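Local structure of kcn28 (Kitasatospora, 6J31) at residues Arg15-Pro20 and Leu105-Ala110; Val35-Asp40 and Ala45-Thr50; Pro129-Pro134 and Ala324-Ala329. The protein has the GT-B fold of two Rossmann-like domains facing each other across a cleft, its C-terminal domain related to erythromycin biosynthesis protein CIII. All coordinates share one frame; numbering follows the deposited sequence.

In the fold
Interactions 1 and 2 belong to the N-terminal parallel sheet and are both buried, whereas interaction 3 spans the cleft to the C-terminal domain and is only partly buried. Interaction 1 joins the loop after strand 6-10 to the C-terminal end region of strand 103-107 at the ligand pocket, so a histidine-carboxylate bond dominates. Interaction 2 is farther from the pocket, its centre about 11 Å from that of interaction 1, where strand 34-39 meets helix 44-49 entirely through carbon contacts. Interaction 3 mixes one hydrogen bond with apolar contact between the domains. Leu18 touches Tyr37, Asn39 and Ala46, linking the first two sites; Pro129 packs on Asp107, Gly16, Val108 and Pro20, linking the first and third.

Interaction 1 of 3, residues Arg15-Pro20 and Leu105-Ala110; sequences RGHLHP and LYDVLA. With BG9 ((2E,2'E)-3,3'-(1,2-phenylene)di(prop-2-enoic acid)), chain I.
The imidazole of His17 stands almost at right angles to the carboxylate of Asp107, with ND1 facing both oxygens at once. Asp107 CG lies anti to the backbone N (chi1 173°), which brings the carboxylate to the imidazole. The straighter bond, His17 ND1 to Asp107 OD1, is 3.0 Å long with an N-H...O angle of 151°, on the syn side of OD1 and close to the imidazole plane. His17 ND1 to Asp107 OD2 is shorter, 2.8 Å, but weak, bent to 129°. OD2 has a firmer donor within its own segment: Leu109 N reaches Asp107 OD2 at 2.9 Å from above the carboxylate plane. The short aspartate suits this Asx turn, OD2 reaching the N-H two residues on while OD1 faces His17. The turn helps to hold the carboxylate, which together with Leu109 would restrain the imidazole's rotation.

Leu109 CD1 lies over one ring face, 3.7 Å from the His17 centroid, in a CH-pi contact; its other methyl turns to BG9. The ligand meets the imidazole edge, BG9 C5 lying 3.5 Å from His17 CE1. Such a histidine-aspartate pair at neighbouring parallel strands suits the interdomain ligand pocket of a GT-B protein.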
loop_
_atom_site.group_PDB
_atom_site.type_symbol
_atom_site.label_atom_id
_atom_site.label_comp_id
_atom_site.label_asym_id
_atom_site.label_seq_id
_atom_site.Cartn_x
_atom_site.Cartn_y
_atom_site.Cartn_z
ATOM N N ARG A 15 -1.898 3.934 -7.260
ATOM C CA ARG A 15 -0.505 4.085 -6.840
ATOM C C ARG A 15 -0.108 3.110 -5.733
ATOM O O ARG A 15 1.050 2.676 -5.683
ATOM C CB ARG A 15 -0.230 5.521 -6.397
ATOM C CG ARG A 15 1.261 5.833 -6.379
ATOM C CD ARG A 15 1.901 5.244 -7.642
ATOM N NE ARG A 15 3.280 4.793 -7.470
ATOM C CZ ARG A 15 3.637 3.565 -7.105
ATOM N NH1 ARG A 15 2.717 2.644 -6.852
ATOM N NH2 ARG A 15 4.921 3.259 -6.995
ATOM N N GLY A 16 -1.027 2.746 -4.850
ATOM C CA GLY A 16 -0.605 1.834 -3.810
ATOM C C GLY A 16 -0.429 0.392 -4.239
ATOM O O GLY A 16 -0.128 -0.462 -3.399
ATOM N N HIS A 17 -0.604 0.091 -5.527
ATOM C CA HIS A 17 -0.665 -1.284 -6.006
ATOM C C HIS A 17 0.447 -1.612 -6.987
ATOM O O HIS A 17 0.419 -2.679 -7.608
ATOM C CB HIS A 17 -2.028 -1.550 -6.635
ATOM C CG HIS A 17 -3.162 -1.265 -5.709
ATOM N ND1 HIS A 17 -3.836 -2.258 -5.032
ATOM C CD2 HIS A 17 -3.712 -0.095 -5.309
ATOM C CE1 HIS A 17 -4.768 -1.714 -4.272
ATOM N NE2 HIS A 17 -4.714 -0.403 -4.422
ATOM N N LEU A 18 1.421 -0.723 -7.142
ATOM C CA LEU A 18 2.532 -0.925 -8.056
ATOM C C LEU A 18 3.850 -1.139 -7.326
ATOM O O LEU A 18 4.495 -2.174 -7.507
ATOM C CB LEU A 18 2.624 0.286 -8.986
ATOM C CG LEU A 18 3.095 0.074 -10.415
ATOM C CD1 LEU A 18 2.214 -0.933 -11.137
ATOM C CD2 LEU A 18 3.047 1.418 -11.096
ATOM N N HIS A 19 4.244 -0.197 -6.469
ATOM C CA HIS A 19 5.551 -0.282 -5.820
ATOM C C HIS A 19 5.742 -1.514 -4.938
ATOM O O HIS A 19 6.874 -2.027 -4.895
ATOM C CB HIS A 19 5.822 0.989 -5.005
ATOM C CG HIS A 19 7.232 1.093 -4.507
ATOM N ND1 HIS A 19 8.261 1.585 -5.282
ATOM C CD2 HIS A 19 7.788 0.754 -3.318
ATOM C CE1 HIS A 19 9.386 1.555 -4.592
ATOM N NE2 HIS A 19 9.127 1.054 -3.397
ATOM N N PRO A 20 4.742 -2.010 -4.198
ATOM C CA PRO A 20 5.019 -3.136 -3.288
ATOM C C PRO A 20 5.637 -4.360 -3.949
ATOM O O PRO A 20 6.438 -5.043 -3.298
ATOM C CB PRO A 20 3.636 -3.448 -2.701
ATOM C CG PRO A 20 2.943 -2.134 -2.707
ATOM C CD PRO A 20 3.385 -1.468 -3.975
ATOM N N LEU A 105 -0.236 -14.254 -10.993
ATOM C CA LEU A 105 -0.057 -13.412 -9.817
ATOM C C LEU A 105 -0.914 -12.172 -10.007
ATOM O O LEU A 105 -0.903 -11.577 -11.089
ATOM C CB LEU A 105 1.405 -13.000 -9.633
ATOM C CG LEU A 105 2.501 -14.064 -9.589
ATOM C CD1 LEU A 105 3.845 -13.409 -9.250
ATOM C CD2 LEU A 105 2.166 -15.192 -8.623
ATOM N N TYR A 106 -1.663 -11.784 -8.979
ATOM C CA TYR A 106 -2.547 -10.640 -9.141
ATOM C C TYR A 106 -2.642 -9.811 -7.868
ATOM O O TYR A 106 -2.789 -10.347 -6.768
ATOM C CB TYR A 106 -3.948 -11.092 -9.582
ATOM C CG TYR A 106 -4.686 -11.940 -8.569
ATOM C CD1 TYR A 106 -4.420 -13.298 -8.436
ATOM C CD2 TYR A 106 -5.668 -11.382 -7.759
ATOM C CE1 TYR A 106 -5.104 -14.070 -7.511
ATOM C CE2 TYR A 106 -6.350 -12.142 -6.838
ATOM C CZ TYR A 106 -6.064 -13.482 -6.714
ATOM O OH TYR A 106 -6.755 -14.224 -5.791
ATOM N N ASP A 107 -2.600 -8.495 -8.041
ATOM C CA ASP A 107 -2.884 -7.565 -6.966
ATOM C C ASP A 107 -4.332 -7.737 -6.501
ATOM O O ASP A 107 -5.165 -8.312 -7.204
ATOM C CB ASP A 107 -2.637 -6.138 -7.452
ATOM C CG ASP A 107 -3.069 -5.098 -6.454
ATOM O OD1 ASP A 107 -2.317 -4.847 -5.491
ATOM O OD2 ASP A 107 -4.188 -4.571 -6.610
ATOM N N VAL A 108 -4.624 -7.225 -5.297
ATOM C CA VAL A 108 -5.954 -7.378 -4.703
ATOM C C VAL A 108 -7.038 -6.858 -5.640
ATOM O O VAL A 108 -8.123 -7.442 -5.740
ATOM C CB VAL A 108 -6.020 -6.657 -3.341
ATOM C CG1 VAL A 108 -7.365 -6.902 -2.661
ATOM C CG2 VAL A 108 -4.903 -7.107 -2.449
ATOM N N LEU A 109 -6.765 -5.759 -6.340
ATOM C CA LEU A 109 -7.746 -5.163 -7.239
ATOM C C LEU A 109 -7.731 -5.789 -8.626
ATOM O O LEU A 109 -8.548 -5.408 -9.469
ATOM C CB LEU A 109 -7.508 -3.649 -7.348
ATOM C CG LEU A 109 -7.658 -2.827 -6.060
ATOM C CD1 LEU A 109 -7.475 -1.344 -6.323
ATOM C CD2 LEU A 109 -9.004 -3.072 -5.420
ATOM N N ALA A 110 -6.857 -6.763 -8.869
ATOM C CA ALA A 110 -6.774 -7.451 -10.149
ATOM C C ALA A 110 -7.350 -8.861 -10.066
ATOM O O ALA A 110 -6.929 -9.763 -10.798
ATOM C CB ALA A 110 -5.330 -7.486 -10.644
HETATM C C1 BG9 I . -7.592 -4.133 0.036
HETATM C C2 BG9 I . -8.861 -3.557 -0.030
HETATM C C3 BG9 I . -9.080 -2.432 -0.825
HETATM C C4 BG9 I . -8.026 -1.889 -1.574
HETATM C C5 BG9 I . -6.759 -2.468 -1.508
HETATM C C6 BG9 I . -6.542 -3.589 -0.705
HETATM C C7 BG9 I . -8.239 -0.651 -2.472
HETATM C C8 BG9 I . -8.006 0.582 -2.014
HETATM C C9 BG9 I . -8.225 1.796 -2.938
HETATM C C10 BG9 I . -10.497 -1.827 -0.874
HETATM C C11 BG9 I . -11.339 -2.092 0.129
HETATM C C12 BG9 I . -12.766 -1.517 0.107
HETATM O O2 BG9 I . -13.686 -2.240 0.301
HETATM O O3 BG9 I . -9.559 2.229 -2.814
#

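Interaction 2 of 3, residues Val35-Asp40 and Ala45-Thr50; sequences VTYAND and AAVTET
This is a buried, wholly apolar contact inside a beta-alpha-beta unit, where helix 44-49 packs on strand 34-39 before the chain enters strand 53-56. Tyr37 and Val47 carry it, and the two branches of the valine do different work. Val47 CG2 sits over the middle of the phenol ring, 3.9 Å from the Tyr37 centroid and just 5° off the ring normal, a CH-pi contact of nearly ideal direction. The other methyl goes to the root of the same side chain, Val47 CG1 lying 3.6 Å from Tyr37 CB. Tyr37 has CG anti to the backbone N (chi1 -166°), and a chi2 of -23° then turns a ring face to Val47.

Two smaller contacts flank this pair. Asn39 CB is 4.0 Å from Val47 CG2, and Thr50 CG2 comes to the ring edge, 4.4 Å from Tyr37 CD2. Asn39 keeps its amide for other uses: Asn39 OD1 accepts Asp40 N at 2.7 Å, in the carbonyl plane on a lone pair. Val47 also rests on Leu54 of the next strand.

A forked valine suits the place because it can fill the angle between a ring face and a CB together. Lacking any hydrogen bond across it, the contact probably depends on shape and on the exclusion of water, the amide of Asn39 being engaged by Asp40 N and, weakly, by Val12 O.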
loop_
_atom_site.group_PDB
_atom_site.type_symbol
_atom_site.label_atom_id
_atom_site.label_comp_id
_atom_site.label_asym_id
_atom_site.label_seq_id
_atom_site.Cartn_x
_atom_site.Cartn_y
_atom_site.Cartn_z
ATOM N N VAL A 35 8.345 -13.497 -17.354
ATOM C CA VAL A 35 7.332 -12.802 -16.573
ATOM C C VAL A 35 6.639 -11.792 -17.475
ATOM O O VAL A 35 7.295 -10.937 -18.085
ATOM C CB VAL A 35 7.937 -12.115 -15.339
ATOM C CG1 VAL A 35 6.837 -11.488 -14.493
ATOM C CG2 VAL A 35 8.734 -13.111 -14.526
ATOM N N THR A 36 5.322 -11.910 -17.588
ATOM C CA THR A 36 4.508 -10.896 -18.239
ATOM C C THR A 36 3.749 -10.131 -17.165
ATOM O O THR A 36 3.376 -10.697 -16.132
ATOM C CB THR A 36 3.533 -11.504 -19.255
ATOM O OG1 THR A 36 2.701 -12.482 -18.621
ATOM C CG2 THR A 36 4.313 -12.161 -20.395
ATOM N N TYR A 37 3.562 -8.835 -17.390
ATOM C CA TYR A 37 2.948 -7.951 -16.405
ATOM C C TYR A 37 1.837 -7.171 -17.095
ATOM O O TYR A 37 2.108 -6.289 -17.916
ATOM C CB TYR A 37 3.999 -7.023 -15.791
ATOM C CG TYR A 37 3.577 -6.299 -14.533
ATOM C CD1 TYR A 37 2.235 -6.076 -14.237
ATOM C CD2 TYR A 37 4.526 -5.847 -13.628
ATOM C CE1 TYR A 37 1.859 -5.414 -13.087
ATOM C CE2 TYR A 37 4.157 -5.186 -12.475
ATOM C CZ TYR A 37 2.825 -4.974 -12.210
ATOM O OH TYR A 37 2.457 -4.318 -11.057
ATOM N N ALA A 38 0.593 -7.491 -16.752
ATOM C CA ALA A 38 -0.569 -6.825 -17.319
ATOM C C ALA A 38 -0.944 -5.635 -16.449
ATOM O O ALA A 38 -1.192 -5.790 -15.249
ATOM C CB ALA A 38 -1.745 -7.793 -17.442
ATOM N N ASN A 39 -0.975 -4.449 -17.052
ATOM C CA ASN A 39 -1.375 -3.249 -16.336
ATOM C C ASN A 39 -1.708 -2.166 -17.352
ATOM O O ASN A 39 -1.435 -2.302 -18.548
ATOM C CB ASN A 39 -0.284 -2.793 -15.366
ATOM C CG ASN A 39 -0.853 -2.118 -14.139
ATOM O OD1 ASN A 39 -1.893 -1.458 -14.204
ATOM N ND2 ASN A 39 -0.196 -2.309 -13.002
ATOM N N ASP A 40 -2.298 -1.084 -16.855
ATOM C CA ASP A 40 -2.651 0.039 -17.709
ATOM C C ASP A 40 -1.385 0.695 -18.262
ATOM O O ASP A 40 -0.370 0.767 -17.567
ATOM C CB ASP A 40 -3.484 1.053 -16.925
ATOM C CG ASP A 40 -4.055 2.158 -17.802
ATOM O OD1 ASP A 40 -3.279 3.046 -18.218
ATOM O OD2 ASP A 40 -5.281 2.149 -18.065
ATOM N N ALA A 45 6.105 2.806 -17.403
ATOM C CA ALA A 45 7.463 3.038 -16.922
ATOM C C ALA A 45 7.807 2.097 -15.770
ATOM O O ALA A 45 8.834 1.411 -15.799
ATOM C CB ALA A 45 7.630 4.498 -16.496
ATOM N N ALA A 46 6.943 2.038 -14.753
ATOM C CA ALA A 46 7.216 1.170 -13.611
ATOM C C ALA A 46 7.198 -0.300 -14.012
ATOM O O ALA A 46 8.015 -1.089 -13.525
ATOM C CB ALA A 46 6.212 1.431 -12.492
ATOM N N VAL A 47 6.272 -0.689 -14.891
ATOM C CA VAL A 47 6.203 -2.086 -15.304
ATOM C C VAL A 47 7.456 -2.478 -16.076
ATOM O O VAL A 47 8.091 -3.492 -15.777
ATOM C CB VAL A 47 4.929 -2.347 -16.128
ATOM C CG1 VAL A 47 5.000 -3.721 -16.773
ATOM C CG2 VAL A 47 3.696 -2.233 -15.250
ATOM N N THR A 48 7.843 -1.679 -17.077
ATOM C CA THR A 48 8.997 -2.063 -17.889
ATOM C C THR A 48 10.296 -2.004 -17.097
ATOM O O THR A 48 11.215 -2.784 -17.369
ATOM C CB THR A 48 9.111 -1.187 -19.141
ATOM O OG1 THR A 48 9.215 0.194 -18.768
ATOM C CG2 THR A 48 7.910 -1.384 -20.062
ATOM N N GLU A 49 10.399 -1.096 -16.123
ATOM C CA GLU A 49 11.629 -1.014 -15.344
ATOM C C GLU A 49 11.870 -2.302 -14.564
ATOM O O GLU A 49 13.021 -2.677 -14.314
ATOM C CB GLU A 49 11.571 0.194 -14.406
ATOM C CG GLU A 49 12.937 0.784 -14.073
ATOM C CD GLU A 49 13.707 -0.008 -13.045
ATOM O OE1 GLU A 49 13.076 -0.590 -12.139
ATOM O OE2 GLU A 49 14.951 -0.056 -13.155
ATOM N N THR A 50 10.796 -3.002 -14.206
ATOM C CA THR A 50 10.890 -4.280 -13.513
ATOM C C THR A 50 11.540 -5.366 -14.374
ATOM O O THR A 50 12.013 -6.373 -13.835
ATOM C CB THR A 50 9.485 -4.684 -13.045
ATOM O OG1 THR A 50 9.547 -5.238 -11.727
ATOM C CG2 THR A 50 8.875 -5.692 -13.962
#

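Interaction 3 of 3, residues Pro129-Pro134 and Ala324-Ala329; sequences PTWVMP and ANDQPA
Thr130 and Asp326 supply the one hydrogen bond between these segments, and Trp131 packs beside them on Asp326 and Ala329. Thr130 OG1 gives its proton to Asp326 OD2 at 3.0 Å, meeting the oxygen on its syn side and 16° out of the carboxylate plane. The two side chains reach toward each other across the gap. The threonine hydroxyl is placed anti to the backbone N (chi1 -171°), which aims it at the other segment. Asp326 OD2 has a further, weak donor in Asn330 ND2, four residues on.

A second polar approach is close without being a bond. Trp131 NE1 lies 3.0 Å from Asp326 OD1, but the angle is poor, and the indole N-H is instead spent on Asn330 OD1. The aspartate and the indole run alongside each other in opposite senses, the planes 42° apart; Asp326 OD1 is also 3.3 Å from Trp131 CE2.

Apolar contact is made by the benzene side of the indole, where Ala329 CB touches Trp131 CZ2 at 3.5 Å. Alanine suits this place because its single methyl lets the helix draw close to the broad ring.

Within 324-329 the Gln327 side chain ties the backbone: Gln327 OE1 accepts Ala324 N at 2.9 Å, from above the carbonyl plane. Thr130 and Asn325 both line the BG9 pocket.

The contact thus bridges the domains: the loop after strand 124-128 of the N-terminal sheet meets the N-terminal end region of helix 327-336, which follows strand 318-320, while Met305 of helix 305-314 packs on Thr130, Trp131 and Asp326.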
loop_
_atom_site.group_PDB
_atom_site.type_symbol
_atom_site.label_atom_id
_atom_site.label_comp_id
_atom_site.label_asym_id
_atom_site.label_seq_id
_atom_site.Cartn_x
_atom_site.Cartn_y
_atom_site.Cartn_z
ATOM N N PRO A 129 -0.917 -5.693 -1.158
ATOM C CA PRO A 129 0.025 -4.649 -0.728
ATOM C C PRO A 129 -0.208 -4.128 0.679
ATOM O O PRO A 129 0.638 -3.382 1.192
ATOM C CB PRO A 129 -0.212 -3.539 -1.757
ATOM C CG PRO A 129 -1.660 -3.680 -2.095
ATOM C CD PRO A 129 -1.927 -5.170 -2.096
ATOM N N THR A 130 -1.307 -4.497 1.324
ATOM C CA THR A 130 -1.585 -4.069 2.687
ATOM C C THR A 130 -2.221 -5.246 3.419
ATOM O O THR A 130 -2.311 -6.357 2.887
ATOM C CB THR A 130 -2.463 -2.809 2.705
ATOM O OG1 THR A 130 -2.540 -2.303 4.043
ATOM C CG2 THR A 130 -3.867 -3.119 2.208
ATOM N N TRP A 131 -2.658 -5.012 4.650
ATOM C CA TRP A 131 -3.219 -6.099 5.435
ATOM C C TRP A 131 -4.522 -6.603 4.822
ATOM O O TRP A 131 -5.221 -5.883 4.103
ATOM C CB TRP A 131 -3.443 -5.667 6.885
ATOM C CG TRP A 131 -4.110 -4.334 7.100
ATOM C CD1 TRP A 131 -3.489 -3.131 7.283
ATOM C CD2 TRP A 131 -5.520 -4.072 7.196
ATOM N NE1 TRP A 131 -4.419 -2.139 7.475
ATOM C CE2 TRP A 131 -5.673 -2.688 7.426
ATOM C CE3 TRP A 131 -6.666 -4.871 7.103
ATOM C CZ2 TRP A 131 -6.923 -2.086 7.563
ATOM C CZ3 TRP A 131 -7.911 -4.269 7.240
ATOM C CH2 TRP A 131 -8.026 -2.891 7.467
ATOM N N VAL A 132 -4.825 -7.867 5.089
ATOM C CA VAL A 132 -5.984 -8.522 4.521
ATOM C C VAL A 132 -7.114 -8.530 5.545
ATOM O O VAL A 132 -6.923 -8.232 6.721
ATOM C CB VAL A 132 -5.652 -9.958 4.050
ATOM C CG1 VAL A 132 -4.576 -9.930 2.972
ATOM C CG2 VAL A 132 -5.220 -10.816 5.235
ATOM N N MET A 133 -8.315 -8.882 5.093
ATOM C CA MET A 133 -9.490 -8.927 5.957
ATOM C C MET A 133 -9.832 -10.382 6.220
ATOM O O MET A 133 -10.407 -11.051 5.347
ATOM C CB MET A 133 -10.676 -8.213 5.311
ATOM C CG MET A 133 -10.680 -8.296 3.801
ATOM S SD MET A 133 -10.582 -6.654 3.077
ATOM C CE MET A 133 -10.801 -5.684 4.549
ATOM N N PRO A 134 -9.515 -10.922 7.393
ATOM C CA PRO A 134 -9.786 -12.340 7.634
ATOM C C PRO A 134 -11.277 -12.616 7.705
ATOM O O PRO A 134 -12.106 -11.721 7.882
ATOM C CB PRO A 134 -9.109 -12.606 8.983
ATOM C CG PRO A 134 -9.094 -11.274 9.662
ATOM C CD PRO A 134 -8.927 -10.255 8.568
ATOM N N ALA A 324 -7.781 8.117 5.049
ATOM C CA ALA A 324 -8.402 7.210 4.095
ATOM C C ALA A 324 -8.717 5.870 4.759
ATOM O O ALA A 324 -8.392 5.627 5.922
ATOM C CB ALA A 324 -7.499 7.025 2.876
ATOM N N ASN A 325 -9.366 4.989 3.990
ATOM C CA ASN A 325 -9.933 3.758 4.540
ATOM C C ASN A 325 -8.868 2.896 5.227
ATOM O O ASN A 325 -9.106 2.345 6.309
ATOM C CB ASN A 325 -10.666 2.988 3.430
ATOM C CG ASN A 325 -9.857 2.919 2.139
ATOM O OD1 ASN A 325 -8.630 3.026 2.159
ATOM N ND2 ASN A 325 -10.540 2.722 1.016
ATOM N N ASP A 326 -7.692 2.757 4.607
ATOM C CA ASP A 326 -6.641 1.887 5.142
ATOM C C ASP A 326 -6.035 2.430 6.434
ATOM O O ASP A 326 -5.645 1.657 7.318
ATOM C CB ASP A 326 -5.541 1.711 4.097
ATOM C CG ASP A 326 -4.680 0.504 4.359
ATOM O OD1 ASP A 326 -5.146 -0.399 5.080
ATOM O OD2 ASP A 326 -3.528 0.472 3.871
ATOM N N GLN A 327 -5.925 3.744 6.550
ATOM C CA GLN A 327 -5.085 4.417 7.537
ATOM C C GLN A 327 -5.495 4.297 9.008
ATOM O O GLN A 327 -4.603 4.244 9.865
ATOM C CB GLN A 327 -4.951 5.888 7.147
ATOM C CG GLN A 327 -4.030 6.073 5.951
ATOM C CD GLN A 327 -4.412 7.245 5.080
ATOM O OE1 GLN A 327 -4.948 8.242 5.560
ATOM N NE2 GLN A 327 -4.132 7.133 3.786
ATOM N N PRO A 328 -6.789 4.299 9.372
ATOM C CA PRO A 328 -7.109 4.249 10.811
ATOM C C PRO A 328 -6.555 3.017 11.505
ATOM O O PRO A 328 -5.965 3.136 12.587
ATOM C CB PRO A 328 -8.645 4.270 10.832
ATOM C CG PRO A 328 -9.038 4.834 9.527
ATOM C CD PRO A 328 -8.019 4.328 8.566
ATOM N N ALA A 329 -6.706 1.836 10.901
ATOM C CA ALA A 329 -6.140 0.632 11.503
ATOM C C ALA A 329 -4.618 0.696 11.539
ATOM O O ALA A 329 -4.002 0.290 12.531
ATOM C CB ALA A 329 -6.612 -0.610 10.747
#